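Local coordinates for protein putative NADH dehydrogenase/NAD(P)H nitroreductase (Bacteroides thetaiotaomicron VPI-5482, PDB 3KWK) that binds flavin mononucleotide and probably works as an FMN-dependent oxidoreductase of the nitroreductase family, at residues V57-R62 with K136-P141. Residues are numbered along the deposited sequence; the frame is centred on the assembly and turned at random.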
loop_
_atom_site.group_PDB
_atom_site.type_symbol
_atom_site.label_atom_id
_atom_site.label_comp_id
_atom_site.label_asym_id
_atom_site.label_seq_id
_atom_site.Cartn_x
_atom_site.Cartn_y
_atom_site.Cartn_z
ATOM N N VAL A 57 1.009 -15.673 -6.341
ATOM C CA VAL A 57 1.476 -16.676 -7.320
ATOM C C VAL A 57 2.838 -16.178 -7.799
ATOM O O VAL A 57 2.948 -15.121 -8.385
ATOM C CB VAL A 57 0.514 -16.905 -8.483
ATOM C CG1 VAL A 57 0.981 -18.028 -9.431
ATOM C CG2 VAL A 57 -0.912 -17.199 -7.994
ATOM N N VAL A 58 3.864 -16.977 -7.538
ATOM C CA VAL A 58 5.212 -16.699 -8.006
ATOM C C VAL A 58 5.368 -17.398 -9.333
ATOM O O VAL A 58 5.286 -18.611 -9.380
ATOM C CB VAL A 58 6.276 -17.232 -7.016
ATOM C CG1 VAL A 58 7.689 -16.956 -7.607
ATOM C CG2 VAL A 58 6.020 -16.621 -5.615
ATOM N N VAL A 59 5.542 -16.639 -10.412
ATOM C CA VAL A 59 5.586 -17.211 -11.749
ATOM C C VAL A 59 7.040 -17.164 -12.254
ATOM O O VAL A 59 7.609 -16.075 -12.414
ATOM C CB VAL A 59 4.664 -16.493 -12.750
ATOM C CG1 VAL A 59 4.780 -17.121 -14.152
ATOM C CG2 VAL A 59 3.163 -16.549 -12.280
ATOM N N SER A 60 7.597 -18.337 -12.530
ATOM C CA SER A 60 8.952 -18.473 -13.066
ATOM C C SER A 60 8.979 -19.237 -14.382
ATOM O O SER A 60 10.070 -19.461 -14.952
ATOM C CB SER A 60 9.797 -19.232 -12.054
ATOM O OG SER A 60 9.197 -20.489 -11.790
ATOM N N ASP A 61 7.816 -19.726 -14.828
ATOM C CA ASP A 61 7.687 -20.431 -16.084
ATOM C C ASP A 61 7.726 -19.443 -17.271
ATOM O O ASP A 61 6.846 -18.592 -17.433
ATOM C CB ASP A 61 6.392 -21.238 -16.119
ATOM C CG ASP A 61 6.258 -22.051 -17.405
ATOM O OD1 ASP A 61 5.868 -21.502 -18.459
ATOM O OD2 ASP A 61 6.588 -23.250 -17.370
ATOM N N ARG A 62 8.775 -19.585 -18.087
ATOM C CA ARG A 62 9.045 -18.732 -19.237
ATOM C C ARG A 62 7.862 -18.635 -20.141
ATOM O O ARG A 62 7.485 -17.558 -20.590
ATOM C CB ARG A 62 10.244 -19.350 -19.992
ATOM C CG ARG A 62 10.725 -18.555 -21.199
ATOM C CD ARG A 62 11.453 -17.299 -20.769
ATOM N NE ARG A 62 10.572 -16.151 -20.608
ATOM C CZ ARG A 62 10.683 -15.230 -19.658
ATOM N NH1 ARG A 62 11.605 -15.332 -18.711
ATOM N NH2 ARG A 62 9.856 -14.200 -19.635
ATOM N N LYS A 136 -6.493 -17.508 -16.369
ATOM C CA LYS A 136 -6.305 -18.590 -17.321
ATOM C C LYS A 136 -4.924 -19.223 -17.100
ATOM O O LYS A 136 -4.808 -20.437 -17.066
ATOM C CB LYS A 136 -6.504 -18.079 -18.767
ATOM C CG LYS A 136 -6.090 -19.060 -19.863
ATOM C CD LYS A 136 -5.959 -18.405 -21.240
ATOM C CE LYS A 136 -5.703 -19.467 -22.311
ATOM N NZ LYS A 136 -6.055 -18.967 -23.644
ATOM N N TYR A 137 -3.876 -18.416 -16.991
ATOM C CA TYR A 137 -2.515 -18.924 -16.990
ATOM C C TYR A 137 -2.071 -19.428 -15.627
ATOM O O TYR A 137 -1.182 -20.287 -15.527
ATOM C CB TYR A 137 -1.548 -17.869 -17.574
ATOM C CG TYR A 137 -1.704 -17.818 -19.061
ATOM C CD1 TYR A 137 -1.250 -18.871 -19.849
ATOM C CD2 TYR A 137 -2.398 -16.809 -19.664
ATOM C CE1 TYR A 137 -1.453 -18.875 -21.230
ATOM C CE2 TYR A 137 -2.602 -16.792 -21.065
ATOM C CZ TYR A 137 -2.131 -17.833 -21.816
ATOM O OH TYR A 137 -2.308 -17.845 -23.200
ATOM N N THR A 138 -2.711 -18.951 -14.577
ATOM C CA THR A 138 -2.344 -19.381 -13.215
ATOM C C THR A 138 -3.413 -20.251 -12.527
ATOM O O THR A 138 -3.218 -20.651 -11.391
ATOM C CB THR A 138 -1.900 -18.216 -12.317
ATOM O OG1 THR A 138 -2.966 -17.266 -12.103
ATOM C CG2 THR A 138 -0.692 -17.554 -12.925
ATOM N N HIS A 139 -4.499 -20.555 -13.221
ATOM C CA HIS A 139 -5.524 -21.490 -12.765
ATOM C C HIS A 139 -6.198 -21.014 -11.471
ATOM O O HIS A 139 -6.438 -21.790 -10.530
ATOM C CB HIS A 139 -4.973 -22.921 -12.586
ATOM C CG HIS A 139 -4.416 -23.509 -13.840
ATOM N ND1 HIS A 139 -4.955 -24.626 -14.436
ATOM C CD2 HIS A 139 -3.397 -23.107 -14.629
ATOM C CE1 HIS A 139 -4.270 -24.899 -15.533
ATOM N NE2 HIS A 139 -3.324 -23.985 -15.677
ATOM N N LEU A 140 -6.497 -19.736 -11.403
ATOM C CA LEU A 140 -7.076 -19.174 -10.190
ATOM C C LEU A 140 -8.524 -19.615 -10.022
ATOM O O LEU A 140 -9.337 -19.528 -10.963
ATOM C CB LEU A 140 -7.040 -17.648 -10.205
ATOM C CG LEU A 140 -5.679 -16.966 -10.325
ATOM C CD1 LEU A 140 -5.917 -15.450 -10.360
ATOM C CD2 LEU A 140 -4.740 -17.388 -9.201
ATOM N N PRO A 141 -8.848 -20.166 -8.829
ATOM C CA PRO A 141 -10.260 -20.350 -8.528
ATOM C C PRO A 141 -11.056 -19.055 -8.672
ATOM O O PRO A 141 -10.484 -17.991 -8.543
ATOM C CB PRO A 141 -10.239 -20.851 -7.092
ATOM C CG PRO A 141 -8.835 -21.510 -6.885
ATOM C CD PRO A 141 -7.965 -20.550 -7.699
#
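Thr138 packs on Val57 and Val59, and Leu140 on Val57, where the last turn of helix 128-138 and the loop that follows it settle on one face of strand 54-59, the outermost strand, within its own subunit, of the antiparallel sheet in the alpha+beta nitroreductase fold. The contact is wholly apolar and small, burying 122 Å² in all. The methyl of Thr138 does most of the work: CG2 rests 3.9 Å from Val57 CG1 and 4.0 Å from Val59 CG2, so it bridges two side chains two residues apart, which therefore point from the same face of the strand. Val57 spreads its branches between two partners. Its CG1 lies anti to the backbone N (chi1 -176°) and meets the threonine, while CG2 approaches Leu140 CD2 at 4.0 Å. Leu140 arrives by its end rather than its base, after the chain has left the helix through His139, whose phi is positive (62°). Alongside in the sheet, strand 83-90 contributes Ile86, touched by Val59 and Thr138, and Cys88, touched by Leu140; Val59 also packs on Leu65 and Met68 of helix 62-71. Asn173 of the second subunit packs against Val57 and Thr138, and a strand of that subunit pairs in parallel with Val57 and Val58, continuing the sheet. At chi1 63°, Thr138 OG1 is hydrogen-bonded to the carbonyl O of Val134, one helical turn back, which leaves CG2 to face the valines.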